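Local coordinates for protein alcohol dehydrogenase, zinc-containing (Streptococcus pneumoniae serotype 2, PDB 5YLN) that probably catalyses the NAD+-dependent oxidation of alcohols to aldehydes or ketones, using bound zinc, at residues I41-L46 against A332-S337; L319-Y323 against A340-A344; R240-A245 against I261-T267. All blocks are in the same frame, centred on the assembly; numbering follows the deposited sequence.

Interaction 1. Residues I41-L46 against A332-S337; sequences ICGTDL and AYEVFS. With ZN (zinc ion), chain E.
I41 drives its side chain between the two aromatic rings of helix 329-337. Its CD1 sits over one face of the Y333 ring, 3.9 Å from the centroid, and also packs against A332. CG2, anti to the backbone N, touches both rings: it lies over the Y333 face near CE2 and reaches F336 CD2 at 3.6 Å. The carbonyl of the same residue lies over a face of the F336 ring, with I41 O 3.6 Å from F336 CZ, and takes a hydrogen bond from K346.

C42 faces the other way. Its SG binds zinc at 2.5 Å, with H64 also on the metal, and accepts a hydrogen bond from T44 N. G43 meets the edge of the F336 ring with its N near the ring plane. At D45, the carboxylate turns back so that OD2 takes the C42 N-H at 3.0 Å in an almost straight bond (176°), approached from above the carboxylate plane. Its CB, meanwhile, rests at the ring edge beside Y333 OH, a hydroxyl whose hydrogen-bond partner is Q124.

L46 closes the contact by dividing its methyls: CD1 touches F336 CD2 at 3.6 Å, while CD2 touches Y333 CD2 at 3.7 Å.

C42 and D45 thus form a capping box at the start of helix 43-50, and the N-cap residue is itself a zinc ligand. Helix 329-337 packs, through I41 and L46, behind the turn that supplies C42. By family resemblance, the zinc held by C42 and H64 corresponds to the catalytic zinc site of zinc-containing alcohol dehydrogenases.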
ATOM      1  N   ILE A  41      22.857  13.891 -14.492  1.00 30.34           N
ATOM      2  CA  ILE A  41      23.224  13.223 -13.246  1.00 29.85           C
ATOM      3  C   ILE A  41      21.963  13.046 -12.407  1.00 43.71           C
ATOM      4  O   ILE A  41      21.114  13.943 -12.337  1.00 37.82           O
ATOM      5  CB  ILE A  41      24.270  14.026 -12.439  1.00 37.52           C
ATOM      6  CG1 ILE A  41      25.406  14.551 -13.326  1.00 36.67           C
ATOM      7  CG2 ILE A  41      24.849  13.182 -11.319  1.00 36.19           C
ATOM      8  CD1 ILE A  41      26.212  15.630 -12.653  1.00 31.68           C
ATOM      9  N   CYS A  42      21.859  11.900 -11.753  1.00 36.24           N
ATOM     10  CA  CYS A  42      20.792  11.586 -10.819  1.00 31.43           C
ATOM     11  C   CYS A  42      21.344  11.601  -9.400  1.00 35.03           C
ATOM     12  O   CYS A  42      22.536  11.369  -9.184  1.00 29.72           O
ATOM     13  CB  CYS A  42      20.199  10.215 -11.139  1.00 32.09           C
ATOM     14  SG  CYS A  42      18.985   9.664  -9.943  1.00 37.18           S
ATOM     15  N   GLY A  43      20.483  11.887  -8.424  1.00 36.73           N
ATOM     16  CA  GLY A  43      20.921  11.803  -7.041  1.00 34.02           C
ATOM     17  C   GLY A  43      21.552  10.461  -6.700  1.00 37.61           C
ATOM     18  O   GLY A  43      22.522  10.402  -5.939  1.00 36.91           O
ATOM     19  N   THR A  44      21.023   9.369  -7.273  1.00 38.68           N
ATOM     20  CA  THR A  44      21.580   8.037  -7.034  1.00 36.45           C
ATOM     21  C   THR A  44      23.051   7.958  -7.443  1.00 38.24           C
ATOM     22  O   THR A  44      23.822   7.224  -6.825  1.00 40.14           O
ATOM     23  CB  THR A  44      20.749   6.975  -7.780  1.00 39.73           C
ATOM     24  OG1 THR A  44      19.406   6.929  -7.268  1.00 41.49           O
ATOM     25  CG2 THR A  44      21.372   5.597  -7.651  1.00 41.61           C
ATOM     26  N   ASP A  45      23.458   8.710  -8.476  1.00 38.63           N
ATOM     27  CA  ASP A  45      24.865   8.718  -8.871  1.00 38.98           C
ATOM     28  C   ASP A  45      25.736   9.280  -7.755  1.00 40.41           C
ATOM     29  O   ASP A  45      26.831   8.765  -7.484  1.00 35.81           O
ATOM     30  CB  ASP A  45      25.051   9.529 -10.160  1.00 35.66           C
ATOM     31  CG  ASP A  45      24.280   8.946 -11.359  1.00 42.05           C
ATOM     32  OD1 ASP A  45      24.095   7.707 -11.435  1.00 39.92           O
ATOM     33  OD2 ASP A  45      23.855   9.736 -12.231  1.00 37.11           O
ATOM     34  N   LEU A  46      25.276  10.359  -7.110  1.00 38.64           N
ATOM     35  CA  LEU A  46      25.989  10.897  -5.951  1.00 35.08           C
ATOM     36  C   LEU A  46      26.125   9.841  -4.862  1.00 31.85           C
ATOM     37  O   LEU A  46      27.192   9.681  -4.264  1.00 35.56           O
ATOM     38  CB  LEU A  46      25.255  12.124  -5.413  1.00 38.44           C
ATOM     39  CG  LEU A  46      25.068  13.230  -6.451  1.00 38.03           C
ATOM     40  CD1 LEU A  46      24.438  14.451  -5.823  1.00 33.17           C
ATOM     41  CD2 LEU A  46      26.423  13.547  -7.071  1.00 32.59           C
ATOM     42  N   ALA A 332      30.359  19.320 -13.654  1.00 36.18           N
ATOM     43  CA  ALA A 332      28.915  19.098 -13.576  1.00 38.18           C
ATOM     44  C   ALA A 332      28.535  18.440 -12.252  1.00 38.23           C
ATOM     45  O   ALA A 332      27.557  18.830 -11.605  1.00 42.47           O
ATOM     46  CB  ALA A 332      28.438  18.244 -14.758  1.00 33.47           C
ATOM     47  N   TYR A 333      29.301  17.431 -11.842  1.00 40.25           N
ATOM     48  CA  TYR A 333      29.097  16.803 -10.540  1.00 34.50           C
ATOM     49  C   TYR A 333      29.288  17.787  -9.392  1.00 37.25           C
ATOM     50  O   TYR A 333      28.549  17.747  -8.401  1.00 37.75           O
ATOM     51  CB  TYR A 333      30.055  15.628 -10.387  1.00 34.96           C
ATOM     52  CG  TYR A 333      29.431  14.334 -10.828  1.00 36.82           C
ATOM     53  CD1 TYR A 333      29.467  13.942 -12.164  1.00 32.96           C
ATOM     54  CD2 TYR A 333      28.799  13.504  -9.912  1.00 32.80           C
ATOM     55  CE1 TYR A 333      28.889  12.755 -12.577  1.00 32.42           C
ATOM     56  CE2 TYR A 333      28.212  12.309 -10.313  1.00 32.26           C
ATOM     57  CZ  TYR A 333      28.269  11.940 -11.644  1.00 32.07           C
ATOM     58  OH  TYR A 333      27.701  10.760 -12.052  1.00 31.59           O
ATOM     59  N   GLU A 334      30.288  18.666  -9.491  1.00 37.53           N
ATOM     60  CA  GLU A 334      30.504  19.655  -8.437  1.00 38.61           C
ATOM     61  C   GLU A 334      29.278  20.540  -8.242  1.00 43.33           C
ATOM     62  O   GLU A 334      28.909  20.856  -7.104  1.00 41.03           O
ATOM     63  CB  GLU A 334      31.725  20.519  -8.763  1.00 36.10           C
ATOM     64  CG  GLU A 334      31.888  21.700  -7.823  1.00 67.33           C
ATOM     65  CD  GLU A 334      32.229  21.286  -6.392  1.00 71.53           C
ATOM     66  OE1 GLU A 334      32.774  20.172  -6.188  1.00 64.19           O
ATOM     67  OE2 GLU A 334      31.948  22.089  -5.474  1.00 79.90           O
ATOM     68  N   VAL A 335      28.634  20.950  -9.342  1.00 43.51           N
ATOM     69  CA  VAL A 335      27.481  21.844  -9.257  1.00 42.89           C
ATOM     70  C   VAL A 335      26.270  21.099  -8.713  1.00 44.61           C
ATOM     71  O   VAL A 335      25.546  21.598  -7.844  1.00 50.95           O
ATOM     72  CB  VAL A 335      27.184  22.452 -10.640  1.00 43.22           C
ATOM     73  CG1 VAL A 335      25.770  23.025 -10.680  1.00 35.18           C
ATOM     74  CG2 VAL A 335      28.249  23.517 -11.028  1.00 41.81           C
ATOM     75  N   PHE A 336      26.035  19.889  -9.225  1.00 37.18           N
ATOM     76  CA  PHE A 336      24.888  19.093  -8.804  1.00 37.38           C
ATOM     77  C   PHE A 336      24.966  18.712  -7.325  1.00 36.70           C
ATOM     78  O   PHE A 336      23.980  18.837  -6.592  1.00 38.05           O
ATOM     79  CB  PHE A 336      24.786  17.845  -9.679  1.00 44.82           C
ATOM     80  CG  PHE A 336      23.526  17.059  -9.474  1.00 31.22           C
ATOM     81  CD1 PHE A 336      22.287  17.631  -9.740  1.00 30.81           C
ATOM     82  CD2 PHE A 336      23.585  15.747  -9.053  1.00 31.00           C
ATOM     83  CE1 PHE A 336      21.120  16.911  -9.555  1.00 34.53           C
ATOM     84  CE2 PHE A 336      22.410  15.000  -8.897  1.00 37.85           C
ATOM     85  CZ  PHE A 336      21.180  15.589  -9.146  1.00 38.27           C
ATOM     86  N   SER A 337      26.131  18.243  -6.867  1.00 35.47           N
ATOM     87  CA  SER A 337      26.280  17.858  -5.463  1.00 42.77           C
ATOM     88  C   SER A 337      26.171  19.038  -4.501  1.00 45.01           C
ATOM     89  O   SER A 337      26.009  18.815  -3.300  1.00 51.11           O
ATOM     90  CB  SER A 337      27.622  17.150  -5.234  1.00 37.89           C
ATOM     91  OG  SER A 337      28.697  18.073  -5.252  1.00 50.73           O
TER
HETATM   92 ZN    ZN E 401      18.043   7.822 -11.394  1.00 47.25          ZN

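Interaction 2. Residues L319-Y323 against A340-A344; sequences LVTHY and ADHHA
T321 and A344 bring their backbones to 5.5 Å between CA atoms, where the chain entering strand 322-325 passes a Schellman motif that ends the short helix 339-342, with H343 at positive phi (53°). Backbone hydrogen bonding of H322 with I348 pairs the strand with strand 347-350.

T321 leads on one side. Its OG1 stands between its own backbone N and carbonyl carbon (chi1 57°), which brings the oxygen to 3.2 Å from A344 CA and 3.8 Å from A344 CB. The same oxygen hydrogen-bonds H322 ND1 at 3.0 Å, lying in the plane of that ring at its edge; either atom could be the donor. A weak further bond joins OG1 to K346 O.

With ND1 held by T321, the H322 ring presents its CE1 edge to the other segment. CE1 points at the carbonyl of H342, with H322 CE1 3.3 Å from H342 O and the oxygen near the ring plane. Close by, H322 NE2 lies 4.0 Å from H342 CB, the two histidine side chains crossing at about a right angle. A344 CB comes in obliquely, 3.8 Å from H322 ND1. The H342 ring does not turn to this partner: its ND1 hydrogen-bonds K338 O in the preceding turn.

No hydrogen bond spans the two segments. T321 OG1 and H322 ND1 bond each other, H342 ND1 bonds K338 O, and what crosses is van der Waals contact. The chemistry implies a small surface contact that rests on fit and on the carbon edge of an imidazole meeting a carbonyl oxygen.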
ATOM      1  N   LEU A 319      13.100  21.583 -15.504  1.00 30.78           N
ATOM      2  CA  LEU A 319      13.949  20.873 -14.553  1.00 37.06           C
ATOM      3  C   LEU A 319      15.437  21.091 -14.812  1.00 36.67           C
ATOM      4  O   LEU A 319      16.256  20.763 -13.949  1.00 34.61           O
ATOM      5  CB  LEU A 319      13.639  19.376 -14.593  1.00 28.65           C
ATOM      6  CG  LEU A 319      12.271  19.052 -13.963  1.00 34.32           C
ATOM      7  CD1 LEU A 319      11.797  17.658 -14.338  1.00 38.07           C
ATOM      8  CD2 LEU A 319      12.302  19.208 -12.446  1.00 34.83           C
ATOM      9  N   VAL A 320      15.816  21.612 -15.977  1.00 36.57           N
ATOM     10  CA  VAL A 320      17.226  21.725 -16.344  1.00 41.08           C
ATOM     11  C   VAL A 320      17.677  23.162 -16.134  1.00 44.13           C
ATOM     12  O   VAL A 320      17.092  24.096 -16.696  1.00 36.55           O
ATOM     13  CB  VAL A 320      17.479  21.270 -17.790  1.00 33.90           C
ATOM     14  CG1 VAL A 320      18.941  21.581 -18.191  1.00 30.15           C
ATOM     15  CG2 VAL A 320      17.179  19.775 -17.920  1.00 29.27           C
ATOM     16  N   THR A 321      18.739  23.336 -15.341  1.00 44.66           N
ATOM     17  CA  THR A 321      19.197  24.651 -14.920  1.00 42.33           C
ATOM     18  C   THR A 321      20.637  24.966 -15.300  1.00 43.71           C
ATOM     19  O   THR A 321      20.986  26.145 -15.348  1.00 38.69           O
ATOM     20  CB  THR A 321      19.056  24.801 -13.395  1.00 45.33           C
ATOM     21  OG1 THR A 321      19.802  23.760 -12.753  1.00 45.65           O
ATOM     22  CG2 THR A 321      17.573  24.698 -12.962  1.00 37.78           C
ATOM     23  N   HIS A 322      21.478  23.961 -15.551  1.00 41.66           N
ATOM     24  CA  HIS A 322      22.877  24.182 -15.883  1.00 41.68           C
ATOM     25  C   HIS A 322      23.314  23.237 -16.994  1.00 46.32           C
ATOM     26  O   HIS A 322      22.865  22.088 -17.074  1.00 36.33           O
ATOM     27  CB  HIS A 322      23.769  23.979 -14.667  1.00 41.25           C
ATOM     28  CG  HIS A 322      23.609  25.041 -13.624  1.00 44.80           C
ATOM     29  ND1 HIS A 322      22.541  25.079 -12.753  1.00 40.27           N
ATOM     30  CD2 HIS A 322      24.385  26.104 -13.316  1.00 37.08           C
ATOM     31  CE1 HIS A 322      22.674  26.117 -11.946  1.00 33.48           C
ATOM     32  NE2 HIS A 322      23.781  26.758 -12.270  1.00 44.04           N
ATOM     33  N   TYR A 323      24.224  23.728 -17.832  1.00 43.55           N
ATOM     34  CA  TYR A 323      24.655  23.033 -19.037  1.00 43.24           C
ATOM     35  C   TYR A 323      26.159  22.806 -18.941  1.00 42.83           C
ATOM     36  O   TYR A 323      26.892  23.703 -18.517  1.00 33.91           O
ATOM     37  CB  TYR A 323      24.280  23.846 -20.287  1.00 45.86           C
ATOM     38  CG  TYR A 323      22.781  24.157 -20.372  1.00 55.87           C
ATOM     39  CD1 TYR A 323      22.181  25.089 -19.519  1.00 56.08           C
ATOM     40  CD2 TYR A 323      21.966  23.517 -21.300  1.00 60.69           C
ATOM     41  CE1 TYR A 323      20.818  25.351 -19.583  1.00 55.32           C
ATOM     42  CE2 TYR A 323      20.599  23.770 -21.363  1.00 57.38           C
ATOM     43  CZ  TYR A 323      20.039  24.690 -20.507  1.00 60.02           C
ATOM     44  OH  TYR A 323      18.688  24.948 -20.582  1.00 76.14           O
ATOM     45  N   ALA A 340      22.121  23.467  -3.946  1.00 33.65           N
ATOM     46  CA  ALA A 340      21.582  24.625  -3.224  1.00 44.97           C
ATOM     47  C   ALA A 340      22.434  25.887  -3.437  1.00 47.79           C
ATOM     48  O   ALA A 340      21.892  26.990  -3.593  1.00 48.28           O
ATOM     49  CB  ALA A 340      21.456  24.299  -1.731  1.00 41.39           C
ATOM     50  N   ASP A 341      23.768  25.748  -3.451  1.00 45.77           N
ATOM     51  CA  ASP A 341      24.632  26.909  -3.693  1.00 47.00           C
ATOM     52  C   ASP A 341      24.376  27.544  -5.059  1.00 46.79           C
ATOM     53  O   ASP A 341      24.538  28.760  -5.217  1.00 47.38           O
ATOM     54  CB  ASP A 341      26.113  26.528  -3.597  1.00 53.07           C
ATOM     55  CG  ASP A 341      26.486  25.908  -2.261  1.00 62.04           C
ATOM     56  OD1 ASP A 341      25.586  25.700  -1.417  1.00 72.54           O
ATOM     57  OD2 ASP A 341      27.689  25.617  -2.069  1.00 60.16           O
ATOM     58  N   HIS A 342      23.981  26.744  -6.053  1.00 41.85           N
ATOM     59  CA  HIS A 342      23.820  27.205  -7.427  1.00 49.61           C
ATOM     60  C   HIS A 342      22.374  27.296  -7.885  1.00 50.62           C
ATOM     61  O   HIS A 342      22.145  27.581  -9.066  1.00 54.01           O
ATOM     62  CB  HIS A 342      24.584  26.287  -8.392  1.00 50.71           C
ATOM     63  CG  HIS A 342      26.023  26.094  -8.021  1.00 46.78           C
ATOM     64  ND1 HIS A 342      26.447  25.088  -7.179  1.00 46.78           N
ATOM     65  CD2 HIS A 342      27.130  26.797  -8.353  1.00 45.99           C
ATOM     66  CE1 HIS A 342      27.753  25.175  -7.014  1.00 50.42           C
ATOM     67  NE2 HIS A 342      28.191  26.204  -7.715  1.00 48.48           N
ATOM     68  N   HIS A 343      21.398  27.062  -7.001  1.00 47.39           N
ATOM     69  CA  HIS A 343      19.995  27.015  -7.393  1.00 49.29           C
ATOM     70  C   HIS A 343      19.793  26.041  -8.554  1.00 45.85           C
ATOM     71  O   HIS A 343      19.033  26.305  -9.484  1.00 45.21           O
ATOM     72  CB  HIS A 343      19.465  28.417  -7.747  1.00 54.52           C
ATOM     73  CG  HIS A 343      19.653  29.435  -6.658  1.00 75.81           C
ATOM     74  ND1 HIS A 343      19.900  30.769  -6.922  1.00 83.26           N
ATOM     75  CD2 HIS A 343      19.634  29.318  -5.308  1.00 80.80           C
ATOM     76  CE1 HIS A 343      20.030  31.425  -5.783  1.00 83.00           C
ATOM     77  NE2 HIS A 343      19.871  30.569  -4.789  1.00 81.77           N
ATOM     78  N   ALA A 344      20.511  24.916  -8.511  1.00 35.53           N
ATOM     79  CA  ALA A 344      20.454  23.934  -9.582  1.00 45.13           C
ATOM     80  C   ALA A 344      19.217  23.026  -9.452  1.00 39.38           C
ATOM     81  O   ALA A 344      18.909  22.599  -8.347  1.00 39.09           O
ATOM     82  CB  ALA A 344      21.718  23.105  -9.581  1.00 32.22           C
TER

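Interaction 3. Residues R240-A245 against I261-T267; sequences RGVDVA and IIGVDGT
V242 and I262 form a parallel bridge at the start of strand 242-247 in the Rossmann-type domain, where a beta-alpha-beta crossover through helix 252-261 leads on to strand 266-270. V242 N bonds I261 O at 2.9 Å, and V242 O takes G263 N at 2.8 Å. A type II turn from G263 to G266 takes the chain round a corner from the short strand 262-263 to strand 266-270, which pairs at V244 and T267; there T267 N donates to D243 O at 3.0 Å.

The two isoleucines send their CD1 methyls to the same pair of side chains, V242 and A245, by different torsions. I261 holds CG1 between its backbone N and carbonyl carbon (chi1 61°), and its extended end carries CD1 to 3.8 Å from V242 CG2, the two side chains crossing at a slant. V242 and I261 also share contacts with A176 and with I233 of helix 226-236. I262 begins by pointing away, with CG1 anti to its backbone N (chi1 -165°), but the bend at chi2 (65°) brings CD1 back against the backbone of the first segment, 3.3 Å from V242 O. That methyl also borders D243 O.

G241 and G263, with no side chains, let the backbones come close: R240 O lies 3.1 Å from G263 CA, and I261 O likewise meets G241 CA. The R240 side chain leads elsewhere, to a salt bridge with E109 and a cation-pi contact with Y98, both of the second subunit.

T267 OG1 hydrogen-bonds N291 on the next strand, while the T267 carbonyl turns back to the first segment: T267 O accepts from A245 N at 3.0 Å and also has V244 CA 3.4 Å away in a CA-H...O contact.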
ATOM      1  N   ARG A 240      -8.777  16.847   7.875  1.00 35.23           N
ATOM      2  CA  ARG A 240      -8.774  15.466   7.422  1.00 40.16           C
ATOM      3  C   ARG A 240      -7.402  14.953   6.997  1.00 38.11           C
ATOM      4  O   ARG A 240      -7.205  13.733   6.953  1.00 37.67           O
ATOM      5  CB  ARG A 240      -9.767  15.285   6.268  1.00 37.13           C
ATOM      6  CG  ARG A 240     -11.181  15.634   6.673  1.00 47.28           C
ATOM      7  CD  ARG A 240     -12.226  14.834   5.893  1.00 50.90           C
ATOM      8  NE  ARG A 240     -13.538  14.943   6.523  1.00 43.27           N
ATOM      9  CZ  ARG A 240     -14.374  15.956   6.323  1.00 48.76           C
ATOM     10  NH1 ARG A 240     -14.040  16.943   5.497  1.00 59.16           N
ATOM     11  NH2 ARG A 240     -15.545  15.987   6.949  1.00 49.74           N
ATOM     12  N   GLY A 241      -6.445  15.830   6.712  1.00 39.50           N
ATOM     13  CA  GLY A 241      -5.171  15.383   6.169  1.00 35.44           C
ATOM     14  C   GLY A 241      -5.258  15.193   4.663  1.00 34.41           C
ATOM     15  O   GLY A 241      -6.306  15.380   4.042  1.00 36.80           O
ATOM     16  N   VAL A 242      -4.124  14.827   4.057  1.00 28.29           N
ATOM     17  CA  VAL A 242      -4.043  14.763   2.604  1.00 27.72           C
ATOM     18  C   VAL A 242      -4.458  13.388   2.103  1.00 29.00           C
ATOM     19  O   VAL A 242      -4.353  12.376   2.811  1.00 32.66           O
ATOM     20  CB  VAL A 242      -2.631  15.151   2.120  1.00 32.94           C
ATOM     21  CG1 VAL A 242      -2.372  16.594   2.465  1.00 34.11           C
ATOM     22  CG2 VAL A 242      -1.542  14.240   2.728  1.00 27.74           C
ATOM     23  N   ASP A 243      -4.952  13.351   0.855  1.00 26.73           N
ATOM     24  CA  ASP A 243      -5.248  12.082   0.205  1.00 28.30           C
ATOM     25  C   ASP A 243      -3.990  11.396  -0.315  1.00 30.44           C
ATOM     26  O   ASP A 243      -3.975  10.169  -0.447  1.00 32.08           O
ATOM     27  CB  ASP A 243      -6.248  12.297  -0.937  1.00 29.32           C
ATOM     28  CG  ASP A 243      -7.534  12.978  -0.456  1.00 40.08           C
ATOM     29  OD1 ASP A 243      -8.102  12.499   0.544  1.00 42.40           O
ATOM     30  OD2 ASP A 243      -7.941  14.014  -1.045  1.00 41.24           O
ATOM     31  N   VAL A 244      -2.941  12.155  -0.621  1.00 26.05           N
ATOM     32  CA  VAL A 244      -1.693  11.597  -1.138  1.00 30.33           C
ATOM     33  C   VAL A 244      -0.527  12.328  -0.493  1.00 30.34           C
ATOM     34  O   VAL A 244      -0.512  13.566  -0.443  1.00 29.11           O
ATOM     35  CB  VAL A 244      -1.576  11.710  -2.673  1.00 34.27           C
ATOM     36  CG1 VAL A 244      -0.402  10.864  -3.169  1.00 27.62           C
ATOM     37  CG2 VAL A 244      -2.912  11.335  -3.391  1.00 37.04           C
ATOM     38  N   ALA A 245       0.447  11.567   0.006  1.00 27.47           N
ATOM     39  CA  ALA A 245       1.715  12.119   0.473  1.00 35.11           C
ATOM     40  C   ALA A 245       2.820  11.438  -0.325  1.00 32.64           C
ATOM     41  O   ALA A 245       3.021  10.225  -0.208  1.00 35.75           O
ATOM     42  CB  ALA A 245       1.913  11.916   1.987  1.00 27.27           C
ATOM     43  N   ILE A 261       0.527  13.050   8.267  1.00 33.89           N
ATOM     44  CA  ILE A 261      -0.370  13.973   7.580  1.00 32.43           C
ATOM     45  C   ILE A 261      -1.355  13.269   6.673  1.00 32.85           C
ATOM     46  O   ILE A 261      -2.267  13.924   6.150  1.00 32.02           O
ATOM     47  CB  ILE A 261       0.411  15.035   6.778  1.00 37.83           C
ATOM     48  CG1 ILE A 261       1.292  14.378   5.697  1.00 34.16           C
ATOM     49  CG2 ILE A 261       1.226  15.892   7.725  1.00 34.28           C
ATOM     50  CD1 ILE A 261       1.686  15.308   4.500  1.00 31.97           C
ATOM     51  N   ILE A 262      -1.203  11.966   6.467  1.00 28.77           N
ATOM     52  CA  ILE A 262      -2.059  11.249   5.552  1.00 28.18           C
ATOM     53  C   ILE A 262      -3.434  11.070   6.189  1.00 33.06           C
ATOM     54  O   ILE A 262      -3.557  10.819   7.389  1.00 32.68           O
ATOM     55  CB  ILE A 262      -1.404   9.910   5.174  1.00 32.80           C
ATOM     56  CG1 ILE A 262      -2.082   9.322   3.950  1.00 29.39           C
ATOM     57  CG2 ILE A 262      -1.376   8.945   6.355  1.00 32.30           C
ATOM     58  CD1 ILE A 262      -1.889  10.162   2.702  1.00 29.88           C
ATOM     59  N   GLY A 263      -4.482  11.267   5.393  1.00 30.67           N
ATOM     60  CA  GLY A 263      -5.834  11.143   5.890  1.00 31.34           C
ATOM     61  C   GLY A 263      -6.405   9.763   5.673  1.00 32.56           C
ATOM     62  O   GLY A 263      -5.775   8.913   5.046  1.00 33.49           O
ATOM     63  N   VAL A 264      -7.623   9.562   6.211  1.00 30.91           N
ATOM     64  CA  VAL A 264      -8.370   8.336   5.943  1.00 27.75           C
ATOM     65  C   VAL A 264      -8.423   8.089   4.443  1.00 29.20           C
ATOM     66  O   VAL A 264      -8.724   9.002   3.665  1.00 26.93           O
ATOM     67  CB  VAL A 264      -9.791   8.413   6.528  1.00 36.30           C
ATOM     68  CG1 VAL A 264     -10.617   7.247   5.997  1.00 33.72           C
ATOM     69  CG2 VAL A 264      -9.768   8.395   8.047  1.00 34.21           C
ATOM     70  N   ASP A 265      -8.127   6.848   4.040  1.00 29.78           N
ATOM     71  CA  ASP A 265      -8.192   6.310   2.689  1.00 32.30           C
ATOM     72  C   ASP A 265      -6.992   6.751   1.856  1.00 34.87           C
ATOM     73  O   ASP A 265      -6.927   6.412   0.650  1.00 30.92           O
ATOM     74  CB  ASP A 265      -9.501   6.687   1.960  1.00 30.60           C
ATOM     75  CG  ASP A 265      -9.877   5.681   0.887  1.00 40.01           C
ATOM     76  OD1 ASP A 265      -9.747   4.468   1.172  1.00 43.41           O
ATOM     77  OD2 ASP A 265     -10.313   6.092  -0.223  1.00 38.69           O
ATOM     78  N   GLY A 266      -6.038   7.481   2.445  1.00 30.24           N
ATOM     79  CA  GLY A 266      -4.954   8.074   1.692  1.00 32.58           C
ATOM     80  C   GLY A 266      -3.801   7.122   1.427  1.00 39.68           C
ATOM     81  O   GLY A 266      -3.737   6.026   1.981  1.00 25.91           O
ATOM     82  N   THR A 267      -2.888   7.557   0.549  1.00 29.69           N
ATOM     83  CA  THR A 267      -1.722   6.761   0.187  1.00 25.55           C
ATOM     84  C   THR A 267      -0.444   7.559   0.442  1.00 28.79           C
ATOM     85  O   THR A 267      -0.315   8.702  -0.004  1.00 33.80           O
ATOM     86  CB  THR A 267      -1.790   6.312  -1.281  1.00 26.48           C
ATOM     87  OG1 THR A 267      -2.904   5.426  -1.464  1.00 33.81           O
ATOM     88  CG2 THR A 267      -0.518   5.605  -1.716  1.00 24.88           C
TER

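Interactions 1 and 2 are neighbours, their centres 11 Å apart, joined by V335 on the helix of interaction 1: V335 CG1 packs 4.2 Å from H322 CG and 4.2 Å from A344 CB. Helix 329-337 therefore separates the zinc-binding turn on one side from the surface contact of residues 319-323 with 340-344 on the other. Interaction 3 stands apart in the Rossmann-type domain, its centre 32 Å from each of the others and its nearest atoms about 18 Å from interaction 1 and 17 Å from interaction 2. Of the three, interaction 1 alone holds a zinc ligand, C42; interaction 3 instead faces the second subunit through R240.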